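Local coordinates for pectate lyase 47 (Bacillus sp. TS-47, PDB 1VBL), which is a thermostable, calcium-binding polysaccharide lyase that cleaves the polygalacturonate chains of pectate by an eliminative reaction, at residues N49-Q53 against M127-G131; N298-E302 against V402-K407; I323-N328 against M352-I358. One frame throughout, in Å; residues are numbered along the deposited sequence.

Contact 1 (N49-Q53 against M127-G131)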
ATOM      1  N   ASN A  49       1.410 -22.106  -4.764  1.00 21.78           N
ATOM      2  CA  ASN A  49       1.474 -20.807  -4.099  1.00 22.39           C
ATOM      3  C   ASN A  49       2.670 -20.585  -3.177  1.00 23.31           C
ATOM      4  O   ASN A  49       3.421 -19.631  -3.354  1.00 23.12           O
ATOM      5  CB  ASN A  49       0.191 -20.546  -3.307  1.00 20.74           C
ATOM      6  CG  ASN A  49       0.047 -19.088  -2.900  1.00 20.58           C
ATOM      7  OD1 ASN A  49      -0.667 -18.764  -1.952  1.00 22.24           O
ATOM      8  ND2 ASN A  49       0.720 -18.200  -3.627  1.00 14.23           N
ATOM      9  N   HIS A  50       2.857 -21.456  -2.193  1.00 25.26           N
ATOM     10  CA  HIS A  50       3.966 -21.264  -1.267  1.00 28.37           C
ATOM     11  C   HIS A  50       5.344 -21.249  -1.931  1.00 28.06           C
ATOM     12  O   HIS A  50       6.101 -20.282  -1.774  1.00 30.11           O
ATOM     13  CB  HIS A  50       3.934 -22.318  -0.156  1.00 31.72           C
ATOM     14  CG  HIS A  50       4.928 -22.061   0.936  1.00 36.02           C
ATOM     15  ND1 HIS A  50       6.265 -22.373   0.814  1.00 38.27           N
ATOM     16  CD2 HIS A  50       4.790 -21.468   2.146  1.00 36.66           C
ATOM     17  CE1 HIS A  50       6.908 -21.984   1.900  1.00 38.22           C
ATOM     18  NE2 HIS A  50       6.035 -21.430   2.724  1.00 38.16           N
ATOM     19  N   THR A  51       5.668 -22.292  -2.691  1.00 24.32           N
ATOM     20  CA  THR A  51       6.975 -22.364  -3.340  1.00 21.19           C
ATOM     21  C   THR A  51       7.132 -21.452  -4.553  1.00 20.09           C
ATOM     22  O   THR A  51       8.232 -21.315  -5.089  1.00 19.03           O
ATOM     23  CB  THR A  51       7.322 -23.816  -3.759  1.00 22.09           C
ATOM     24  OG1 THR A  51       6.421 -24.258  -4.783  1.00 20.64           O
ATOM     25  CG2 THR A  51       7.220 -24.750  -2.557  1.00 22.47           C
ATOM     26  N   ASN A  52       6.042 -20.829  -4.991  1.00 18.83           N
ATOM     27  CA  ASN A  52       6.105 -19.926  -6.137  1.00 17.74           C
ATOM     28  C   ASN A  52       7.068 -18.764  -5.878  1.00 17.54           C
ATOM     29  O   ASN A  52       7.602 -18.166  -6.816  1.00 15.98           O
ATOM     30  CB  ASN A  52       4.712 -19.372  -6.458  1.00 18.05           C
ATOM     31  CG  ASN A  52       3.878 -20.325  -7.298  1.00 20.06           C
ATOM     32  OD1 ASN A  52       2.683 -20.098  -7.512  1.00 18.98           O
ATOM     33  ND2 ASN A  52       4.503 -21.395  -7.782  1.00 18.43           N
ATOM     34  N   GLN A  53       7.287 -18.446  -4.605  1.00 17.20           N
ATOM     35  CA  GLN A  53       8.186 -17.358  -4.238  1.00 19.16           C
ATOM     36  C   GLN A  53       9.620 -17.648  -4.678  1.00 21.03           C
ATOM     37  O   GLN A  53      10.429 -16.730  -4.823  1.00 21.64           O
ATOM     38  CB  GLN A  53       8.141 -17.118  -2.725  1.00 20.76           C
ATOM     39  CG  GLN A  53       8.480 -18.340  -1.878  1.00 25.72           C
ATOM     40  CD  GLN A  53       8.269 -18.100  -0.390  1.00 28.30           C
ATOM     41  OE1 GLN A  53       8.949 -17.276   0.222  1.00 30.80           O
ATOM     42  NE2 GLN A  53       7.318 -18.821   0.197  1.00 30.18           N
ATOM     43  N   MET A 127      -3.279 -14.713  -0.174  1.00 13.90           N
ATOM     44  CA  MET A 127      -2.064 -13.939  -0.417  1.00 14.33           C
ATOM     45  C   MET A 127      -1.206 -14.739  -1.387  1.00 14.48           C
ATOM     46  O   MET A 127      -0.647 -15.783  -1.037  1.00 14.02           O
ATOM     47  CB  MET A 127      -1.311 -13.669   0.888  1.00 15.00           C
ATOM     48  CG  MET A 127      -2.063 -12.747   1.849  1.00 14.62           C
ATOM     49  SD  MET A 127      -2.770 -11.263   1.045  1.00 18.29           S
ATOM     50  CE  MET A 127      -1.287 -10.436   0.527  1.00 14.69           C
ATOM     51  N   VAL A 128      -1.129 -14.244  -2.617  1.00 14.83           N
ATOM     52  CA  VAL A 128      -0.392 -14.899  -3.693  1.00 14.47           C
ATOM     53  C   VAL A 128       1.074 -14.483  -3.755  1.00 15.25           C
ATOM     54  O   VAL A 128       1.388 -13.299  -3.897  1.00 15.62           O
ATOM     55  CB  VAL A 128      -1.061 -14.587  -5.059  1.00 15.35           C
ATOM     56  CG1 VAL A 128      -0.320 -15.277  -6.189  1.00 14.32           C
ATOM     57  CG2 VAL A 128      -2.519 -15.029  -5.032  1.00 14.07           C
ATOM     58  N   TYR A 129       1.968 -15.463  -3.652  1.00 13.00           N
ATOM     59  CA  TYR A 129       3.403 -15.196  -3.718  1.00 13.80           C
ATOM     60  C   TYR A 129       3.835 -14.911  -5.153  1.00 14.07           C
ATOM     61  O   TYR A 129       3.355 -15.552  -6.095  1.00 12.58           O
ATOM     62  CB  TYR A 129       4.197 -16.397  -3.199  1.00 13.85           C
ATOM     63  CG  TYR A 129       4.270 -16.490  -1.697  1.00 16.30           C
ATOM     64  CD1 TYR A 129       5.130 -15.667  -0.968  1.00 18.00           C
ATOM     65  CD2 TYR A 129       3.484 -17.404  -0.998  1.00 16.63           C
ATOM     66  CE1 TYR A 129       5.205 -15.756   0.420  1.00 19.76           C
ATOM     67  CE2 TYR A 129       3.548 -17.499   0.385  1.00 20.14           C
ATOM     68  CZ  TYR A 129       4.409 -16.673   1.087  1.00 21.21           C
ATOM     69  OH  TYR A 129       4.463 -16.763   2.456  1.00 21.65           O
ATOM     70  N   VAL A 130       4.745 -13.956  -5.313  1.00 13.10           N
ATOM     71  CA  VAL A 130       5.261 -13.596  -6.631  1.00 13.52           C
ATOM     72  C   VAL A 130       6.769 -13.827  -6.635  1.00 13.93           C
ATOM     73  O   VAL A 130       7.484 -13.324  -5.767  1.00 16.39           O
ATOM     74  CB  VAL A 130       4.979 -12.109  -6.973  1.00 13.08           C
ATOM     75  CG1 VAL A 130       5.495 -11.787  -8.378  1.00 14.15           C
ATOM     76  CG2 VAL A 130       3.485 -11.827  -6.889  1.00 12.41           C
ATOM     77  N   GLY A 131       7.248 -14.600  -7.604  1.00 14.76           N
ATOM     78  CA  GLY A 131       8.671 -14.876  -7.689  1.00 14.61           C
ATOM     79  C   GLY A 131       9.436 -13.759  -8.380  1.00 14.97           C
ATOM     80  O   GLY A 131       8.838 -12.815  -8.897  1.00 13.60           O
TER
HETATM   81  O   HOH W   1       6.385 -16.864  -8.978  1.00 13.22           O

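Contact 2 (N298-E302 against V402-K407)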
ATOM      1  N   ASN A 298       5.344  15.271  -7.498  1.00  6.82           N
ATOM      2  CA  ASN A 298       4.250  15.339  -8.455  1.00  7.89           C
ATOM      3  C   ASN A 298       3.045  14.470  -8.109  1.00  8.55           C
ATOM      4  O   ASN A 298       2.392  13.928  -8.999  1.00  8.39           O
ATOM      5  CB  ASN A 298       4.760  14.961  -9.847  1.00  8.79           C
ATOM      6  CG  ASN A 298       5.606  16.052 -10.482  1.00 10.19           C
ATOM      7  OD1 ASN A 298       6.262  15.822 -11.497  1.00 10.45           O
ATOM      8  ND2 ASN A 298       5.587  17.247  -9.896  1.00  9.40           N
ATOM      9  N   ASN A 299       2.753  14.323  -6.822  1.00  8.86           N
ATOM     10  CA  ASN A 299       1.597  13.533  -6.424  1.00  9.55           C
ATOM     11  C   ASN A 299       0.449  14.498  -6.189  1.00  9.75           C
ATOM     12  O   ASN A 299       0.670  15.653  -5.826  1.00  9.39           O
ATOM     13  CB  ASN A 299       1.891  12.747  -5.149  1.00  8.94           C
ATOM     14  CG  ASN A 299       2.940  11.679  -5.362  1.00 10.40           C
ATOM     15  OD1 ASN A 299       2.696  10.673  -6.038  1.00  8.03           O
ATOM     16  ND2 ASN A 299       4.124  11.899  -4.802  1.00  9.21           N
ATOM     17  N   TYR A 300      -0.770  14.024  -6.419  1.00  9.92           N
ATOM     18  CA  TYR A 300      -1.960  14.836  -6.222  1.00  8.78           C
ATOM     19  C   TYR A 300      -2.794  14.203  -5.107  1.00 10.12           C
ATOM     20  O   TYR A 300      -3.166  13.031  -5.194  1.00  9.92           O
ATOM     21  CB  TYR A 300      -2.765  14.908  -7.523  1.00  8.10           C
ATOM     22  CG  TYR A 300      -4.067  15.676  -7.399  1.00 10.49           C
ATOM     23  CD1 TYR A 300      -4.097  16.951  -6.834  1.00 11.32           C
ATOM     24  CD2 TYR A 300      -5.269  15.125  -7.849  1.00 11.54           C
ATOM     25  CE1 TYR A 300      -5.294  17.664  -6.716  1.00 12.00           C
ATOM     26  CE2 TYR A 300      -6.472  15.826  -7.734  1.00 11.09           C
ATOM     27  CZ  TYR A 300      -6.478  17.090  -7.168  1.00 13.18           C
ATOM     28  OH  TYR A 300      -7.663  17.775  -7.035  1.00 15.05           O
ATOM     29  N   TYR A 301      -3.056  14.978  -4.056  1.00  9.45           N
ATOM     30  CA  TYR A 301      -3.828  14.512  -2.904  1.00 11.30           C
ATOM     31  C   TYR A 301      -5.124  15.313  -2.889  1.00 11.40           C
ATOM     32  O   TYR A 301      -5.099  16.542  -2.853  1.00 12.23           O
ATOM     33  CB  TYR A 301      -3.055  14.749  -1.600  1.00  9.65           C
ATOM     34  CG  TYR A 301      -1.650  14.183  -1.591  1.00 10.77           C
ATOM     35  CD1 TYR A 301      -0.613  14.831  -2.261  1.00  9.69           C
ATOM     36  CD2 TYR A 301      -1.357  12.997  -0.914  1.00 12.03           C
ATOM     37  CE1 TYR A 301       0.681  14.315  -2.260  1.00  9.90           C
ATOM     38  CE2 TYR A 301      -0.060  12.470  -0.909  1.00 10.22           C
ATOM     39  CZ  TYR A 301       0.949  13.135  -1.586  1.00 10.25           C
ATOM     40  OH  TYR A 301       2.225  12.619  -1.612  1.00 12.35           O
ATOM     41  N   GLU A 302      -6.252  14.611  -2.902  1.00 11.10           N
ATOM     42  CA  GLU A 302      -7.552  15.265  -2.957  1.00 11.39           C
ATOM     43  C   GLU A 302      -8.485  14.704  -1.898  1.00 12.54           C
ATOM     44  O   GLU A 302      -8.730  13.499  -1.854  1.00 11.26           O
ATOM     45  CB  GLU A 302      -8.123  15.056  -4.363  1.00 12.51           C
ATOM     46  CG  GLU A 302      -9.502  15.607  -4.625  1.00 16.83           C
ATOM     47  CD  GLU A 302      -9.941  15.310  -6.046  1.00 20.18           C
ATOM     48  OE1 GLU A 302      -9.587  16.081  -6.964  1.00 22.45           O
ATOM     49  OE2 GLU A 302     -10.623  14.289  -6.248  1.00 22.94           O
ATOM     50  N   VAL A 402       0.290  19.467 -12.011  1.00 12.72           N
ATOM     51  CA  VAL A 402       0.076  18.147 -11.420  1.00 11.96           C
ATOM     52  C   VAL A 402      -1.354  17.592 -11.390  1.00 12.14           C
ATOM     53  O   VAL A 402      -1.582  16.469 -11.827  1.00 13.18           O
ATOM     54  CB  VAL A 402       0.683  18.088  -9.992  1.00 13.79           C
ATOM     55  CG1 VAL A 402       0.278  16.791  -9.287  1.00 12.52           C
ATOM     56  CG2 VAL A 402       2.210  18.171 -10.088  1.00 11.01           C
ATOM     57  N   PRO A 403      -2.333  18.363 -10.886  1.00 13.03           N
ATOM     58  CA  PRO A 403      -3.711  17.851 -10.841  1.00 13.37           C
ATOM     59  C   PRO A 403      -4.257  17.338 -12.176  1.00 13.41           C
ATOM     60  O   PRO A 403      -4.750  16.214 -12.265  1.00 11.86           O
ATOM     61  CB  PRO A 403      -4.506  19.046 -10.318  1.00 14.12           C
ATOM     62  CG  PRO A 403      -3.511  19.737  -9.422  1.00 14.85           C
ATOM     63  CD  PRO A 403      -2.252  19.699 -10.269  1.00 13.75           C
ATOM     64  N   ALA A 404      -4.180  18.170 -13.208  1.00 13.04           N
ATOM     65  CA  ALA A 404      -4.688  17.786 -14.521  1.00 14.97           C
ATOM     66  C   ALA A 404      -3.984  16.536 -15.043  1.00 13.27           C
ATOM     67  O   ALA A 404      -4.626  15.610 -15.537  1.00 13.93           O
ATOM     68  CB  ALA A 404      -4.512  18.941 -15.505  1.00 15.31           C
ATOM     69  N   LEU A 405      -2.663  16.512 -14.923  1.00 12.43           N
ATOM     70  CA  LEU A 405      -1.872  15.383 -15.388  1.00 12.74           C
ATOM     71  C   LEU A 405      -2.191  14.078 -14.656  1.00 12.31           C
ATOM     72  O   LEU A 405      -2.457  13.048 -15.283  1.00 12.28           O
ATOM     73  CB  LEU A 405      -0.380  15.691 -15.229  1.00 13.70           C
ATOM     74  CG  LEU A 405       0.554  14.562 -15.659  1.00 18.26           C
ATOM     75  CD1 LEU A 405       0.362  14.291 -17.148  1.00 20.00           C
ATOM     76  CD2 LEU A 405       1.996  14.940 -15.365  1.00 20.02           C
ATOM     77  N   VAL A 406      -2.160  14.124 -13.329  1.00 11.16           N
ATOM     78  CA  VAL A 406      -2.425  12.942 -12.520  1.00  9.31           C
ATOM     79  C   VAL A 406      -3.858  12.447 -12.686  1.00  9.88           C
ATOM     80  O   VAL A 406      -4.092  11.247 -12.818  1.00 10.94           O
ATOM     81  CB  VAL A 406      -2.133  13.223 -11.025  1.00  9.55           C
ATOM     82  CG1 VAL A 406      -2.536  12.024 -10.168  1.00  8.91           C
ATOM     83  CG2 VAL A 406      -0.646  13.514 -10.838  1.00  9.71           C
ATOM     84  N   LYS A 407      -4.824  13.361 -12.694  1.00 12.21           N
ATOM     85  CA  LYS A 407      -6.211  12.945 -12.857  1.00 12.81           C
ATOM     86  C   LYS A 407      -6.423  12.254 -14.202  1.00 14.45           C
ATOM     87  O   LYS A 407      -7.211  11.313 -14.316  1.00 13.78           O
ATOM     88  CB  LYS A 407      -7.150  14.150 -12.720  1.00 15.22           C
ATOM     89  CG  LYS A 407      -7.263  14.651 -11.285  1.00 17.04           C
ATOM     90  CD  LYS A 407      -8.368  15.679 -11.102  1.00 25.41           C
ATOM     91  CE  LYS A 407      -7.990  17.027 -11.680  1.00 27.44           C
ATOM     92  NZ  LYS A 407      -8.958  18.079 -11.262  1.00 31.75           N
TER

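Contact 3 (I323-N328 against M352-I358)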
ATOM      1  N   ILE A 323      12.762  11.930   3.924  1.00 12.07           N
ATOM      2  CA  ILE A 323      11.810  12.290   2.884  1.00 13.33           C
ATOM      3  C   ILE A 323      12.275  13.523   2.113  1.00 13.62           C
ATOM      4  O   ILE A 323      12.750  14.493   2.700  1.00 13.79           O
ATOM      5  CB  ILE A 323      10.421  12.585   3.494  1.00 14.73           C
ATOM      6  CG1 ILE A 323       9.846  11.303   4.103  1.00 14.87           C
ATOM      7  CG2 ILE A 323       9.488  13.160   2.427  1.00 14.27           C
ATOM      8  CD1 ILE A 323       8.645  11.531   5.005  1.00 16.98           C
ATOM      9  N   TYR A 324      12.144  13.467   0.793  1.00 12.49           N
ATOM     10  CA  TYR A 324      12.499  14.586  -0.073  1.00 12.99           C
ATOM     11  C   TYR A 324      11.255  14.762  -0.943  1.00 12.84           C
ATOM     12  O   TYR A 324      11.034  14.000  -1.884  1.00 11.32           O
ATOM     13  CB  TYR A 324      13.726  14.236  -0.925  1.00 14.02           C
ATOM     14  CG  TYR A 324      14.386  15.424  -1.601  1.00 16.60           C
ATOM     15  CD1 TYR A 324      13.765  16.087  -2.664  1.00 18.21           C
ATOM     16  CD2 TYR A 324      15.633  15.889  -1.173  1.00 17.03           C
ATOM     17  CE1 TYR A 324      14.373  17.185  -3.286  1.00 19.41           C
ATOM     18  CE2 TYR A 324      16.249  16.984  -1.788  1.00 17.31           C
ATOM     19  CZ  TYR A 324      15.614  17.626  -2.842  1.00 20.60           C
ATOM     20  OH  TYR A 324      16.221  18.703  -3.450  1.00 20.57           O
ATOM     21  N   ALA A 325      10.436  15.755  -0.602  1.00 12.41           N
ATOM     22  CA  ALA A 325       9.184  16.019  -1.310  1.00 11.75           C
ATOM     23  C   ALA A 325       9.268  17.213  -2.256  1.00 11.89           C
ATOM     24  O   ALA A 325       9.711  18.292  -1.870  1.00 11.89           O
ATOM     25  CB  ALA A 325       8.061  16.238  -0.295  1.00 11.02           C
ATOM     26  N   GLN A 326       8.820  17.013  -3.495  1.00 10.87           N
ATOM     27  CA  GLN A 326       8.853  18.070  -4.500  1.00 10.08           C
ATOM     28  C   GLN A 326       7.577  18.208  -5.319  1.00  9.77           C
ATOM     29  O   GLN A 326       7.040  17.226  -5.830  1.00  9.94           O
ATOM     30  CB  GLN A 326       9.986  17.828  -5.503  1.00 14.67           C
ATOM     31  CG  GLN A 326      11.393  17.993  -4.984  1.00 18.01           C
ATOM     32  CD  GLN A 326      12.413  17.708  -6.070  1.00 19.98           C
ATOM     33  OE1 GLN A 326      12.765  16.556  -6.324  1.00 17.97           O
ATOM     34  NE2 GLN A 326      12.874  18.758  -6.735  1.00 20.44           N
ATOM     35  N   ASN A 327       7.114  19.444  -5.456  1.00  8.45           N
ATOM     36  CA  ASN A 327       5.961  19.756  -6.285  1.00  8.74           C
ATOM     37  C   ASN A 327       4.736  18.849  -6.172  1.00  9.53           C
ATOM     38  O   ASN A 327       4.248  18.321  -7.176  1.00  8.74           O
ATOM     39  CB  ASN A 327       6.429  19.823  -7.742  1.00  7.99           C
ATOM     40  CG  ASN A 327       7.531  20.853  -7.943  1.00  9.88           C
ATOM     41  OD1 ASN A 327       8.090  21.369  -6.972  1.00  9.09           O
ATOM     42  ND2 ASN A 327       7.852  21.151  -9.201  1.00  7.69           N
ATOM     43  N   ASN A 328       4.245  18.676  -4.949  1.00  8.52           N
ATOM     44  CA  ASN A 328       3.056  17.873  -4.717  1.00  9.34           C
ATOM     45  C   ASN A 328       1.918  18.867  -4.550  1.00  9.01           C
ATOM     46  O   ASN A 328       2.119  19.969  -4.039  1.00  9.16           O
ATOM     47  CB  ASN A 328       3.214  17.012  -3.464  1.00  8.62           C
ATOM     48  CG  ASN A 328       4.358  16.034  -3.584  1.00  9.45           C
ATOM     49  OD1 ASN A 328       5.461  16.286  -3.091  1.00 13.36           O
ATOM     50  ND2 ASN A 328       4.113  14.923  -4.261  1.00  6.85           N
ATOM     51  N   MET A 352      13.932  16.524   6.747  1.00 17.81           N
ATOM     52  CA  MET A 352      13.225  16.221   5.514  1.00 19.51           C
ATOM     53  C   MET A 352      13.333  17.460   4.655  1.00 18.21           C
ATOM     54  O   MET A 352      13.590  18.555   5.157  1.00 18.02           O
ATOM     55  CB  MET A 352      11.749  15.870   5.772  1.00 20.03           C
ATOM     56  CG  MET A 352      10.771  17.039   5.816  1.00 21.38           C
ATOM     57  SD  MET A 352       9.022  16.498   5.909  1.00 22.29           S
ATOM     58  CE  MET A 352       8.593  16.360   4.181  1.00 22.58           C
ATOM     59  N   TYR A 353      13.187  17.288   3.353  1.00 15.64           N
ATOM     60  CA  TYR A 353      13.229  18.437   2.482  1.00 14.59           C
ATOM     61  C   TYR A 353      11.891  18.477   1.781  1.00 13.89           C
ATOM     62  O   TYR A 353      11.321  17.439   1.440  1.00 13.75           O
ATOM     63  CB  TYR A 353      14.355  18.343   1.456  1.00 15.88           C
ATOM     64  CG  TYR A 353      14.512  19.641   0.707  1.00 16.82           C
ATOM     65  CD1 TYR A 353      14.917  20.800   1.370  1.00 18.45           C
ATOM     66  CD2 TYR A 353      14.195  19.732  -0.643  1.00 18.17           C
ATOM     67  CE1 TYR A 353      14.997  22.019   0.705  1.00 18.29           C
ATOM     68  CE2 TYR A 353      14.270  20.948  -1.320  1.00 19.88           C
ATOM     69  CZ  TYR A 353      14.670  22.086  -0.640  1.00 19.71           C
ATOM     70  OH  TYR A 353      14.734  23.294  -1.300  1.00 20.04           O
ATOM     71  N   GLU A 354      11.384  19.683   1.581  1.00 14.30           N
ATOM     72  CA  GLU A 354      10.097  19.865   0.942  1.00 14.03           C
ATOM     73  C   GLU A 354      10.115  21.179   0.185  1.00 14.52           C
ATOM     74  O   GLU A 354      10.608  22.189   0.693  1.00 13.97           O
ATOM     75  CB  GLU A 354       8.996  19.898   2.001  1.00 15.22           C
ATOM     76  CG  GLU A 354       7.625  20.234   1.447  1.00 18.11           C
ATOM     77  CD  GLU A 354       6.996  21.428   2.133  1.00 18.58           C
ATOM     78  OE1 GLU A 354       7.606  21.968   3.080  1.00 19.44           O
ATOM     79  OE2 GLU A 354       5.886  21.827   1.722  1.00 21.43           O
ATOM     80  N   THR A 355       9.581  21.166  -1.028  1.00 12.91           N
ATOM     81  CA  THR A 355       9.535  22.376  -1.830  1.00 13.24           C
ATOM     82  C   THR A 355       8.454  22.275  -2.899  1.00 12.90           C
ATOM     83  O   THR A 355       8.064  21.178  -3.299  1.00 10.89           O
ATOM     84  CB  THR A 355      10.892  22.640  -2.515  1.00 15.10           C
ATOM     85  OG1 THR A 355      10.894  23.957  -3.076  1.00 17.61           O
ATOM     86  CG2 THR A 355      11.141  21.625  -3.626  1.00 14.49           C
ATOM     87  N   GLY A 356       7.967  23.431  -3.339  1.00 12.37           N
ATOM     88  CA  GLY A 356       6.957  23.484  -4.380  1.00 11.20           C
ATOM     89  C   GLY A 356       5.579  22.954  -4.035  1.00 10.56           C
ATOM     90  O   GLY A 356       4.789  22.670  -4.934  1.00  8.96           O
ATOM     91  N   THR A 357       5.276  22.825  -2.746  1.00 10.53           N
ATOM     92  CA  THR A 357       3.971  22.322  -2.336  1.00  9.69           C
ATOM     93  C   THR A 357       2.875  23.366  -2.520  1.00 11.33           C
ATOM     94  O   THR A 357       3.044  24.535  -2.165  1.00 10.82           O
ATOM     95  CB  THR A 357       3.947  21.907  -0.838  1.00 10.33           C
ATOM     96  OG1 THR A 357       4.926  20.888  -0.595  1.00 12.03           O
ATOM     97  CG2 THR A 357       2.573  21.369  -0.462  1.00 10.63           C
ATOM     98  N   ILE A 358       1.754  22.940  -3.088  1.00  9.78           N
ATOM     99  CA  ILE A 358       0.621  23.830  -3.253  1.00 11.23           C
ATOM    100  C   ILE A 358      -0.540  23.255  -2.461  1.00 11.86           C
ATOM    101  O   ILE A 358      -0.751  22.044  -2.450  1.00 11.00           O
ATOM    102  CB  ILE A 358       0.157  23.951  -4.721  1.00 11.95           C
ATOM    103  CG1 ILE A 358       1.191  24.720  -5.543  1.00 12.86           C
ATOM    104  CG2 ILE A 358      -1.206  24.660  -4.778  1.00 11.94           C
ATOM    105  CD1 ILE A 358       0.784  24.897  -7.011  1.00 13.94           C
TER
HETATM  106  O   HOH W   2       5.874  19.235  -2.448  1.00 10.17           O

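Contact 1 (N49-Q53 against M127-G131)
Gln53 NE2 donates to His50 O at 2.7 Å, an acceptor lying almost in the plane of the amide, and this bond holds the amide flat over the Tyr129 ring. The nitrogen sits over the ring centre, 3.6 Å above its plane. The amide and ring planes differ by only 17°, so this is an amide-on-ring stack, and the N-H bonds do not point down into the ring. The first torsion of Gln53 sets this up: CG stands between the backbone N and the carbonyl carbon (chi1 57°), and the chain then runs extended alongside Tyr129 in the same direction, with CB packed against CD1.

His50 adds a second aromatic group. The edge of Tyr129 is turned toward the face of the imidazole in an edge-to-face pair, with ring centroids 5.8 Å apart and planes at 63°. Asn49 O approaches the tyrosine obliquely, 3.2 Å from CD2.

Farther along, a water links Asn52 to Gly131, donating to Asn52 O at 2.8 Å and accepting from Gly131 N at an equal 2.8 Å. Strand 127-129 follows helix 110-126 and is an outermost strand, within this chain, of one parallel sheet of the pectate lyase beta-helix; the loop between helix 38-44 and strand 59-63 packs against it. Met127 reaches the other way, to within about 5 Å of the side chain of the calcium ligand Asp190.

The chemistry implies a join of flat polar and aromatic groups plus one water, in which the bond to His50 O fixes the rotation of the Gln53 amide and presents its face to Tyr129.

Contact 2 (N298-E302 against V402-K407)
Asn298 begins the contact by laying its amide beside Val402, with ND2 3.5 Å from CG2. Its polar ends are used elsewhere, OD1 by His397 N and ND2 by Asn327 O. The setting is the parallel beta-helix of the pectate lyases: helix 402-407 crosses strand 300-302 at 89°, the short axes coming within 8.8 Å. At Asn299 the carbonyl O meets Val402 CG1 at 3.7 Å; CB is directed away from the helix, and the amide bonds elsewhere, OD1 with Asn277 N and ND2 with Leu274 O, consistent with the stacked asparagines known inside this fold.

Tyr300 contributes the largest share of the buried area, 99 of 338 Å². With CG anti to N (chi1 177°), the side chain extends across the helix. CB rests on Val406 CG1 at 3.9 Å, and Pro403 CB lies over one ring face, 4.1 Å from the centroid and 17° off the normal, a CH-pi contact on the CD1/CE1 side. Lys407 CG approaches obliquely on the CD2/CE2 side, 3.8 Å from CE2. Putting an alanine at Tyr300 would probably leave Pro403 and the Lys407 methylenes facing a gap and Glu302 OE1 without its phenolic mate.

Glu302 OE2 forms a salt bridge with Lys280, while Lys407 NZ stays 4.8 Å from OE1. Tyr300 OH donates to Glu302 OE1 at 2.6 Å, meeting that oxygen on its anti side, slightly out of the carboxylate plane.

Contact 3 (I323-N328 against M352-I358)
Tyr353 lies alongside Tyr324, both side chains leaving the same face of neighbouring parallel strands, which belong to successive turns of the pectate lyase beta-helix. Its CB sits over the Tyr324 ring, 4.2 Å from the centroid and 24° off the normal, a CH-pi contact. CG follows at 4.0 Å from Tyr324 CE2. CD2 comes closest, 3.4 Å from Tyr324 CZ, lying over the face of that ring toward its rim. CE2, the last atom to touch Tyr324, is 3.7 Å from its OH; CZ and OH of Tyr353 run on past it. The rings are inclined at 45°, so the pair is oblique. CG of Tyr353 is anti to N (chi1 -171°), as in Tyr324, which sends both rings out in the same direction.

The backbone of Tyr353 is gripped on both polar atoms: N donates to Ile323 O, and O accepts from Ala325 N at 2.8 Å. Thr355 continues this alternation with Ala325 O and Asn327 N. Asn327 and Gly356 both take positive phi, and the chains turn together. Beyond the turn Ile358 N donates to Asn328 O at 3.1 Å, while a water accepts from Asn328 N and donates to Thr355 O and Thr357 OG1.

Strand 323-326 is also paired with strand 293-303. Ala325 and Glu354 touch Trp315 of strand 315-318, and Met352 and Thr357 pack on Val371 and Leu370 of helix 370-377.

Overall arrangement
Contact 1 comes first along the chain and closes before the others open; contact 3 is nested within the loop that contact 2 closes. Contacts 2 and 3 have centres about 14 Å apart and touch directly, lying on adjoining strands of the beta-helix; Asn298 N and Gln326 O, 3.1 Å apart, probably bond there. Contact 1 lies on the opposite side of the chain's centre, about 34 Å from contact 2 and 37 Å from contact 3, centre to centre. It comes near the calcium site through Met127, whose side chain is about 8 Å from the ion. The other two lie away from the annotated sites, contact 2 bringing helix 402-409 against strand 293-303 and contact 3 pairing strands 322-332 and 351-361.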